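Local coordinates for protein glutamate--LysW ligase ArgX (Sulfolobus tokodaii, PDB 3VPB) that probably joins glutamate to the C-terminal glutamate of the carrier protein LysW at the expense of ATP, a step of arginine biosynthesis, at residues B[42-47]-B[64-69]; B[89-94]-B[163-168]; B[115-120]-B[147-152]. One frame throughout, in Å; residues are numbered along the deposited sequence. Where two conformers were deposited one is given.

Interaction 1 of 3, residues B[42-47]-B[64-69]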
loop_
_atom_site.group_PDB
_atom_site.type_symbol
_atom_site.label_atom_id
_atom_site.label_comp_id
_atom_site.label_asym_id
_atom_site.label_seq_id
_atom_site.Cartn_x
_atom_site.Cartn_y
_atom_site.Cartn_z
ATOM N N LYS B 42 -6.377 -25.252 23.970
ATOM C CA LYS B 42 -5.369 -25.977 24.723
ATOM C C LYS B 42 -4.597 -27.022 23.890
ATOM O O LYS B 42 -3.649 -27.609 24.383
ATOM C CB LYS B 42 -5.989 -26.541 26.017
ATOM C CG LYS B 42 -6.536 -25.415 26.929
ATOM C CD LYS B 42 -7.171 -25.910 28.241
ATOM C CE LYS B 42 -8.663 -26.246 28.066
ATOM N NZ LYS B 42 -8.859 -27.580 27.419
ATOM N N ALA B 43 -4.963 -27.192 22.615
ATOM C CA ALA B 43 -4.357 -28.226 21.736
ATOM C C ALA B 43 -2.828 -28.127 21.590
ATOM O O ALA B 43 -2.131 -29.147 21.624
ATOM C CB ALA B 43 -5.018 -28.222 20.342
ATOM N N LEU B 44 -2.313 -26.907 21.439
ATOM C CA LEU B 44 -0.879 -26.724 21.202
ATOM C C LEU B 44 -0.049 -26.888 22.470
ATOM O O LEU B 44 1.179 -26.931 22.397
ATOM C CB LEU B 44 -0.581 -25.387 20.505
ATOM C CG LEU B 44 -1.001 -25.245 19.037
ATOM C CD1 LEU B 44 -1.044 -23.765 18.665
ATOM C CD2 LEU B 44 -0.067 -26.002 18.095
ATOM N N GLY B 45 -0.733 -27.000 23.613
ATOM C CA GLY B 45 -0.090 -27.283 24.895
ATOM C C GLY B 45 0.586 -28.650 24.934
ATOM O O GLY B 45 1.218 -29.011 25.928
ATOM N N ARG B 46 0.446 -29.418 23.863
ATOM C CA ARG B 46 1.195 -30.656 23.709
ATOM C C ARG B 46 2.700 -30.380 23.559
ATOM O O ARG B 46 3.516 -31.271 23.818
ATOM C CB ARG B 46 0.647 -31.475 22.533
ATOM C CG ARG B 46 1.015 -30.978 21.134
ATOM C CD ARG B 46 0.197 -31.738 20.097
ATOM N NE ARG B 46 0.402 -31.290 18.721
ATOM C CZ ARG B 46 -0.361 -30.388 18.101
ATOM N NH1 ARG B 46 -0.107 -30.063 16.840
ATOM N NH2 ARG B 46 -1.371 -29.800 18.738
ATOM N N TYR B 47 3.061 -29.149 23.165
ATOM C CA TYR B 47 4.477 -28.756 23.067
ATOM C C TYR B 47 4.938 -28.055 24.322
ATOM O O TYR B 47 4.218 -27.250 24.916
ATOM C CB TYR B 47 4.741 -27.872 21.848
ATOM C CG TYR B 47 4.280 -28.500 20.558
ATOM C CD1 TYR B 47 4.934 -29.614 20.038
ATOM C CD2 TYR B 47 3.186 -27.979 19.861
ATOM C CE1 TYR B 47 4.511 -30.200 18.852
ATOM C CE2 TYR B 47 2.757 -28.561 18.659
ATOM C CZ TYR B 47 3.422 -29.682 18.182
ATOM O OH TYR B 47 3.017 -30.251 16.995
ATOM N N SER B 64 3.783 -16.740 18.226
ATOM C CA SER B 64 4.283 -16.790 19.609
ATOM C C SER B 64 3.142 -16.506 20.603
ATOM O O SER B 64 2.999 -17.180 21.618
ATOM C CB SER B 64 5.436 -15.794 19.792
ATOM O OG SER B 64 6.063 -15.919 21.057
ATOM N N ALA B 65 2.340 -15.483 20.314
ATOM C CA ALA B 65 1.206 -15.141 21.180
ATOM C C ALA B 65 0.200 -16.289 21.299
ATOM O O ALA B 65 -0.279 -16.592 22.405
ATOM C CB ALA B 65 0.515 -13.907 20.650
ATOM N N VAL B 66 -0.145 -16.916 20.171
ATOM C CA VAL B 66 -1.096 -18.033 20.199
ATOM C C VAL B 66 -0.545 -19.234 20.968
ATOM O O VAL B 66 -1.254 -19.817 21.773
ATOM C CB VAL B 66 -1.552 -18.464 18.810
ATOM C CG1 VAL B 66 -2.588 -19.663 18.907
ATOM C CG2 VAL B 66 -2.204 -17.265 18.059
ATOM N N LEU B 67 0.738 -19.550 20.780
ATOM C CA LEU B 67 1.391 -20.662 21.508
ATOM C C LEU B 67 1.484 -20.386 23.016
ATOM O O LEU B 67 1.227 -21.279 23.845
ATOM C CB LEU B 67 2.785 -20.946 20.910
ATOM C CG LEU B 67 2.686 -21.656 19.541
ATOM C CD1 LEU B 67 3.947 -21.364 18.739
ATOM C CD2 LEU B 67 2.517 -23.193 19.718
ATOM N N GLU B 68 1.819 -19.161 23.377
ATOM C CA GLU B 68 1.825 -18.743 24.793
ATOM C C GLU B 68 0.465 -18.890 25.467
ATOM O O GLU B 68 0.379 -19.220 26.649
ATOM C CB GLU B 68 2.256 -17.287 24.909
ATOM C CG GLU B 68 3.694 -17.097 24.520
ATOM C CD GLU B 68 4.115 -15.615 24.508
ATOM O OE1 GLU B 68 5.325 -15.384 24.630
ATOM O OE2 GLU B 68 3.246 -14.704 24.421
ATOM N N ALA B 69 -0.591 -18.616 24.720
ATOM C CA ALA B 69 -1.945 -18.716 25.242
ATOM C C ALA B 69 -2.274 -20.181 25.568
ATOM O O ALA B 69 -3.084 -20.450 26.454
ATOM C CB ALA B 69 -2.930 -18.151 24.234
#

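Interaction 2 of 3, residues B[89-94]-B[163-168]. With ADP (adenosine-5'-diphosphate), chain L.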
loop_
_atom_site.group_PDB
_atom_site.type_symbol
_atom_site.label_atom_id
_atom_site.label_comp_id
_atom_site.label_asym_id
_atom_site.label_seq_id
_atom_site.Cartn_x
_atom_site.Cartn_y
_atom_site.Cartn_z
ATOM N N LEU B 89 10.608 1.174 20.368
ATOM C CA LEU B 89 10.361 0.508 21.662
ATOM C C LEU B 89 11.671 0.015 22.292
ATOM O O LEU B 89 11.852 0.094 23.521
ATOM C CB LEU B 89 9.364 -0.648 21.485
ATOM C CG LEU B 89 8.005 -0.246 20.896
ATOM C CD1 LEU B 89 7.133 -1.448 21.005
ATOM C CD2 LEU B 89 7.390 0.969 21.621
ATOM N N THR B 90 12.563 -0.498 21.449
ATOM C CA THR B 90 13.893 -0.939 21.891
ATOM C C THR B 90 14.682 0.249 22.448
ATOM O O THR B 90 15.218 0.185 23.557
ATOM C CB THR B 90 14.680 -1.597 20.743
ATOM O OG1 THR B 90 14.052 -2.830 20.389
ATOM C CG2 THR B 90 16.120 -1.882 21.143
ATOM N N TYR B 91 14.761 1.331 21.676
ATOM C CA TYR B 91 15.520 2.522 22.135
ATOM C C TYR B 91 14.916 3.057 23.430
ATOM O O TYR B 91 15.649 3.465 24.337
ATOM C CB TYR B 91 15.532 3.631 21.072
ATOM C CG TYR B 91 16.421 3.374 19.873
ATOM C CD1 TYR B 91 16.004 3.766 18.600
ATOM C CD2 TYR B 91 17.673 2.770 20.000
ATOM C CE1 TYR B 91 16.799 3.557 17.478
ATOM C CE2 TYR B 91 18.484 2.536 18.892
ATOM C CZ TYR B 91 18.046 2.942 17.636
ATOM O OH TYR B 91 18.842 2.741 16.556
ATOM N N SER B 92 13.580 3.048 23.550
ATOM C CA SER B 92 12.962 3.502 24.813
ATOM C C SER B 92 13.498 2.768 26.057
ATOM O O SER B 92 13.904 3.420 27.050
ATOM C CB SER B 92 11.426 3.370 24.775
ATOM O OG SER B 92 10.851 4.014 25.898
ATOM N N LYS B 93 13.481 1.435 26.007
ATOM C CA LYS B 93 13.912 0.588 27.134
ATOM C C LYS B 93 15.405 0.784 27.382
ATOM O O LYS B 93 15.838 0.967 28.527
ATOM C CB LYS B 93 13.637 -0.891 26.873
ATOM C CG LYS B 93 12.177 -1.328 26.938
ATOM C CD LYS B 93 11.497 -0.974 28.258
ATOM C CE LYS B 93 10.049 -1.518 28.310
ATOM N NZ LYS B 93 9.103 -0.747 27.453
ATOM N N LEU B 94 16.191 0.771 26.306
ATOM C CA LEU B 94 17.651 0.912 26.445
ATOM C C LEU B 94 18.025 2.283 27.024
ATOM O O LEU B 94 18.810 2.383 27.979
ATOM C CB LEU B 94 18.342 0.691 25.087
ATOM C CG LEU B 94 18.221 -0.721 24.501
ATOM C CD1 LEU B 94 18.912 -0.800 23.140
ATOM C CD2 LEU B 94 18.753 -1.785 25.440
ATOM N N ALA B 163 6.781 6.567 10.620
ATOM C CA ALA B 163 7.444 7.108 11.789
ATOM C C ALA B 163 8.940 7.182 11.458
ATOM O O ALA B 163 9.506 6.220 10.954
ATOM C CB ALA B 163 7.219 6.206 12.988
ATOM N N HIS B 164 9.564 8.319 11.720
ATOM C CA HIS B 164 10.967 8.504 11.382
ATOM C C HIS B 164 11.818 8.480 12.635
ATOM O O HIS B 164 11.584 9.292 13.536
ATOM C CB HIS B 164 11.203 9.868 10.755
ATOM C CG HIS B 164 10.454 10.104 9.471
ATOM N ND1 HIS B 164 11.095 10.252 8.262
ATOM C CD2 HIS B 164 9.140 10.310 9.228
ATOM C CE1 HIS B 164 10.204 10.502 7.318
ATOM N NE2 HIS B 164 9.006 10.527 7.875
ATOM N N ILE B 165 12.844 7.630 12.631
ATOM C CA ILE B 165 13.904 7.699 13.644
ATOM C C ILE B 165 15.057 8.469 13.006
ATOM O O ILE B 165 15.712 7.964 12.106
ATOM C CB ILE B 165 14.396 6.321 14.088
ATOM C CG1 ILE B 165 13.207 5.445 14.532
ATOM C CG2 ILE B 165 15.425 6.474 15.229
ATOM C CD1 ILE B 165 13.609 3.968 14.845
ATOM N N VAL B 166 15.273 9.690 13.469
ATOM C CA VAL B 166 16.262 10.580 12.883
ATOM C C VAL B 166 17.442 10.614 13.835
ATOM O O VAL B 166 17.304 11.093 14.952
ATOM C CB VAL B 166 15.676 11.992 12.753
ATOM C CG1 VAL B 166 16.725 12.977 12.212
ATOM C CG2 VAL B 166 14.384 11.972 11.875
ATOM N N GLN B 167 18.609 10.146 13.396
ATOM C CA GLN B 167 19.697 10.003 14.363
ATOM C C GLN B 167 21.063 10.347 13.821
ATOM O O GLN B 167 21.271 10.480 12.610
ATOM C CB GLN B 167 19.701 8.602 15.007
ATOM C CG GLN B 167 19.375 7.470 14.086
ATOM C CD GLN B 167 19.597 6.064 14.663
ATOM O OE1 GLN B 167 20.219 5.263 14.002
ATOM N NE2 GLN B 167 19.060 5.757 15.874
ATOM N N GLU B 168 21.990 10.507 14.739
ATOM C CA GLU B 168 23.371 10.803 14.362
ATOM C C GLU B 168 23.935 9.657 13.536
ATOM O O GLU B 168 23.597 8.492 13.749
ATOM C CB GLU B 168 24.238 11.041 15.603
ATOM C CG GLU B 168 24.294 9.877 16.540
ATOM C CD GLU B 168 25.276 10.095 17.689
ATOM O OE1 GLU B 168 26.371 10.682 17.452
ATOM O OE2 GLU B 168 24.959 9.663 18.825
HETATM P PB ADP L . 18.153 -3.159 10.172
HETATM O O1B ADP L . 17.215 -3.688 11.191
HETATM O O2B ADP L . 19.464 -3.911 10.018
HETATM O O3B ADP L . 17.545 -2.826 8.839
HETATM P PA ADP L . 19.900 -1.150 11.337
HETATM O O1A ADP L . 19.481 0.033 12.203
HETATM O O2A ADP L . 20.730 -2.300 11.865
HETATM O O3A ADP L . 18.521 -1.681 10.704
HETATM O "O5'" ADP L . 20.658 -0.507 10.075
HETATM C "C5'" ADP L . 21.250 -1.277 9.029
HETATM C "C4'" ADP L . 22.659 -0.783 8.763
HETATM O "O4'" ADP L . 22.617 0.627 8.524
HETATM C "C3'" ADP L . 23.542 -0.965 10.001
HETATM O "O3'" ADP L . 24.196 -2.240 9.981
HETATM C "C2'" ADP L . 24.537 0.163 9.867
HETATM O "O2'" ADP L . 25.585 -0.198 8.956
HETATM C "C1'" ADP L . 23.715 1.240 9.209
HETATM N N9 ADP L . 23.172 2.169 10.218
HETATM C C8 ADP L . 21.923 2.180 10.752
HETATM N N7 ADP L . 21.817 3.219 11.592
HETATM C C5 ADP L . 22.994 3.877 11.591
HETATM C C6 ADP L . 23.562 5.043 12.278
HETATM N N6 ADP L . 22.799 5.755 13.129
HETATM N N1 ADP L . 24.834 5.427 11.960
HETATM C C2 ADP L . 25.598 4.745 11.099
HETATM N N3 ADP L . 25.137 3.638 10.464
HETATM C C4 ADP L . 23.874 3.183 10.688
#

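Interaction 3 of 3, residues B[115-120]-B[147-152]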
loop_
_atom_site.group_PDB
_atom_site.type_symbol
_atom_site.label_atom_id
_atom_site.label_comp_id
_atom_site.label_asym_id
_atom_site.label_seq_id
_atom_site.Cartn_x
_atom_site.Cartn_y
_atom_site.Cartn_z
ATOM N N LYS B 115 11.275 19.312 10.531
ATOM C CA LYS B 115 11.739 19.933 11.797
ATOM C C LYS B 115 12.905 19.207 12.484
ATOM O O LYS B 115 13.863 19.850 12.963
ATOM C CB LYS B 115 10.583 20.107 12.774
ATOM C CG LYS B 115 9.630 21.198 12.347
ATOM C CD LYS B 115 8.396 21.269 13.256
ATOM C CE LYS B 115 7.389 22.239 12.640
ATOM N NZ LYS B 115 6.140 22.267 13.448
ATOM N N ALA B 116 12.821 17.881 12.536
ATOM C CA ALA B 116 13.908 17.060 13.078
ATOM C C ALA B 116 15.223 17.248 12.326
ATOM O O ALA B 116 16.270 17.407 12.956
ATOM C CB ALA B 116 13.519 15.567 13.123
ATOM N N TYR B 117 15.178 17.216 10.992
ATOM C CA TYR B 117 16.376 17.465 10.171
ATOM C C TYR B 117 16.942 18.834 10.483
ATOM O O TYR B 117 18.164 18.991 10.667
ATOM C CB TYR B 117 16.057 17.411 8.652
ATOM C CG TYR B 117 15.494 16.101 8.111
ATOM C CD1 TYR B 117 14.906 16.064 6.828
ATOM C CD2 TYR B 117 15.541 14.913 8.846
ATOM C CE1 TYR B 117 14.386 14.879 6.311
ATOM C CE2 TYR B 117 15.000 13.721 8.346
ATOM C CZ TYR B 117 14.434 13.715 7.063
ATOM O OH TYR B 117 13.897 12.572 6.520
ATOM N N GLU B 118 16.050 19.822 10.528
ATOM C CA GLU B 118 16.414 21.209 10.846
ATOM C C GLU B 118 17.027 21.374 12.246
ATOM O O GLU B 118 17.928 22.204 12.427
ATOM C CB GLU B 118 15.216 22.146 10.651
ATOM C CG GLU B 118 14.842 22.319 9.179
ATOM C CD GLU B 118 13.504 23.004 8.958
ATOM O OE1 GLU B 118 12.699 23.116 9.925
ATOM O OE2 GLU B 118 13.266 23.443 7.795
ATOM N N GLN B 119 16.561 20.590 13.216
ATOM C CA GLN B 119 17.066 20.672 14.600
ATOM C C GLN B 119 18.441 20.059 14.745
ATOM O O GLN B 119 19.259 20.558 15.518
ATOM C CB GLN B 119 16.112 19.987 15.590
ATOM C CG GLN B 119 14.892 20.835 15.932
ATOM C CD GLN B 119 13.875 20.125 16.816
ATOM O OE1 GLN B 119 12.698 20.501 16.843
ATOM N NE2 GLN B 119 14.320 19.111 17.546
ATOM N N ARG B 120 18.668 18.978 13.999
ATOM C CA ARG B 120 19.874 18.147 14.062
ATOM C C ARG B 120 20.969 18.590 13.096
ATOM O O ARG B 120 22.155 18.464 13.384
ATOM C CB ARG B 120 19.517 16.740 13.622
ATOM C CG ARG B 120 19.062 15.814 14.656
ATOM C CD ARG B 120 19.580 14.440 14.257
ATOM N NE ARG B 120 20.960 14.338 14.702
ATOM C CZ ARG B 120 21.306 13.969 15.925
ATOM N NH1 ARG B 120 20.370 13.613 16.811
ATOM N NH2 ARG B 120 22.587 13.938 16.246
ATOM N N LYS B 147 14.035 16.061 1.827
ATOM C CA LYS B 147 12.674 16.301 1.292
ATOM C C LYS B 147 12.155 15.143 0.447
ATOM O O LYS B 147 10.976 14.788 0.538
ATOM C CB LYS B 147 12.638 17.598 0.461
ATOM C CG LYS B 147 12.614 18.866 1.316
ATOM C CD LYS B 147 12.702 20.141 0.471
ATOM C CE LYS B 147 12.029 21.281 1.187
ATOM N NZ LYS B 147 12.494 22.632 0.779
ATOM N N THR B 148 13.022 14.563 -0.380
ATOM C CA THR B 148 12.574 13.458 -1.239
ATOM C C THR B 148 12.326 12.190 -0.429
ATOM O O THR B 148 11.361 11.478 -0.682
ATOM C CB THR B 148 13.463 13.225 -2.490
ATOM O OG1 THR B 148 12.785 12.317 -3.374
ATOM C CG2 THR B 148 14.775 12.620 -2.118
ATOM N N ILE B 149 13.139 11.946 0.596
ATOM C CA ILE B 149 12.887 10.801 1.485
ATOM C C ILE B 149 11.564 10.976 2.230
ATOM O O ILE B 149 10.757 10.042 2.318
ATOM C CB ILE B 149 14.088 10.524 2.460
ATOM C CG1 ILE B 149 15.356 10.160 1.674
ATOM C CG2 ILE B 149 13.740 9.380 3.487
ATOM C CD1 ILE B 149 15.236 8.929 0.784
ATOM N N ILE B 150 11.320 12.167 2.774
ATOM C CA ILE B 150 10.035 12.433 3.437
ATOM C C ILE B 150 8.857 12.096 2.529
ATOM O O ILE B 150 7.910 11.436 2.953
ATOM C CB ILE B 150 9.948 13.894 3.917
ATOM C CG1 ILE B 150 10.839 14.081 5.159
ATOM C CG2 ILE B 150 8.514 14.284 4.248
ATOM C CD1 ILE B 150 11.038 15.555 5.544
ATOM N N GLU B 151 8.932 12.536 1.275
ATOM C CA GLU B 151 7.852 12.278 0.328
ATOM C C GLU B 151 7.650 10.786 0.087
ATOM O O GLU B 151 6.513 10.310 0.017
ATOM C CB GLU B 151 8.140 12.961 -1.026
ATOM C CG GLU B 151 7.932 14.466 -1.053
ATOM C CD GLU B 151 8.020 15.067 -2.465
ATOM O OE1 GLU B 151 7.642 16.247 -2.630
ATOM O OE2 GLU B 151 8.461 14.363 -3.392
ATOM N N HIS B 152 8.760 10.073 -0.093
ATOM C CA HIS B 152 8.719 8.638 -0.288
ATOM C C HIS B 152 8.112 7.891 0.899
ATOM O O HIS B 152 7.294 6.988 0.675
ATOM C CB HIS B 152 10.099 8.091 -0.635
ATOM C CG HIS B 152 10.495 8.329 -2.067
ATOM N ND1 HIS B 152 10.872 9.568 -2.544
ATOM C CD2 HIS B 152 10.569 7.482 -3.121
ATOM C CE1 HIS B 152 11.155 9.474 -3.835
ATOM N NE2 HIS B 152 10.970 8.222 -4.211
#

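Interaction 1 of 3, residues B[42-47]-B[64-69]
L44 and L67 carry this contact, one leucine meeting another on their methyl branches. CD2 of L67 sits among the branches of L44, 3.8 Å from its CD1 and 3.9 Å from its CB, and the two side chains cross obliquely. Both leucines have CG anti to the carbonyl carbon and beside the backbone N (chi1 -71° for L44, -74° for L67). In L67 this matters most: its CB bond does not face the 3-10 segment 43-46, yet the rotamer brings CD2 close to it. The backbones approach to 6.5 Å between CA of L44 and CA of L67, near enough for single leucines to span the gap. V66 adds a looser flank, its CG1 4.4 Å from CD1 of L44. No hydrogen bond crosses the contact, so the geometry is that of purely apolar packing.

The short 3-10 turn is held by polar bonds of its own. R46 folds back so that its NH2 donates to A43 O at 3.1 Å, from above the carbonyl plane (N-H...O 142°), while NH1 reaches Y47 OH only weakly. The aliphatic part of R46 covers the Y47 ring, with CG 3.8 Å above its centre, and CD2 of L44 lies at the edge of that ring, in its plane. Y47 OH is also bonded to D29.

The helix belongs to a beta-alpha-beta crossover of the Rossmann-like preATP-grasp domain: helix 57-69 links the parallel strands 49-52 and 73-75. L67 reaches down to I6, A50, I52 and T74 of this sheet, Y47 packs on V4 of strand 2-7, and V66 touches F40 of its own chain and I106 of the second subunit.

Interaction 2 of 3, residues B[89-94]-B[163-168]
OE1 of Q167, whose amide nitrogen bonds Y91 across the contact, is gripped by two donors: N6 of ADP, 2.8 Å away, and K127 NZ. E168 O takes a second N6-H at 2.9 Å from ADP N6, so side chain and backbone share the adenine amino group. At the other end of the amide, Q167 NE2 donates to Y91 OH at 3.1 Å (N-H...O 159°), the hydroxyl lying somewhat out of the amide plane, and also bonds S104 OG. With both ends engaged, the amide has little freedom to flip. Its plane is turned 46° from the tyrosine ring. CG of Q167 stands between the backbone N and the carbonyl carbon (chi1 39°), and the chain then runs extended to the adenine.

This is the nucleotide pocket of an ATP-grasp domain. Strand 164-168, in an antiparallel sheet, presents I165 and Q167 to helix 87-96, while V166 turns to helix 110-120. A leucine in place of Q167 has neither amide atom, and would probably leave N6 of ADP with E168 O as its remaining acceptor and Y91 OH with weak partners.

Beside the polar bond, I165 CG2 packs 3.9 Å from Y91 CE1, meeting the ring obliquely. Y91 OH has weak bonds to K127 NZ and N249 O, and the Y91 side chain also packs on F40 of the second subunit.

Interaction 3 of 3, residues B[115-120]-B[147-152]
Two helical segments face each other here with their backbones well apart: the nearest CA atoms, of Y117 and K147, are 9.7 Å from one another, a gap bridged by side chains. Y117 and I150 do so, coming from opposite directions. The tyrosine has CG anti to its carbonyl carbon (chi1 -60°), which sends the ring toward helix 143-153. CD1 of I150 comes to 3.5 Å from Y117 CE1, meeting the ring obliquely, and CG1 of I150 lies 3.7 Å from Y117 OH. I149 only brushes the hydroxyl, its CG2 4.4 Å from Y117 OH. That buried hydroxyl is satisfied by D126 OD2.

Within helix 143-153, H152 ND1 donates to T148 O at 2.7 Å in the plane of its ring, while H152 N reaches the same oxygen from the opposite face of the carbonyl plane. This fixes the imidazole, whose NE2 bonds R153 of the third subunit. E151 forms a salt bridge to R200 of the third subunit.

Both helices lie against the antiparallel sheet of the ATP-grasp domain: Y117 rests on V166 and I140, I149 on S138, and I150 also packs on A110, A113 and L114 of helix 110-120.

From the N terminus, interaction 1 comes first, closing a short loop from 42-47 to 64-69 through strand 49-52, all within the preATP-grasp domain. The chain then enters the ATP-grasp range, where interaction 2 joins 89-94 to 163-168 over a far longer excursion. Interaction 3 opens and closes within that excursion, linking 115-120 to 147-152. These two touch: V166 packs on A116, and E168 CB lies 3.4 Å from R120 NH2. Strand 164-168 turns Q167 to the nucleotide and V166 to helix 110-120. Interaction 1 stands apart, its centre about 32 Å from that of interaction 2, though all three reach the second subunit.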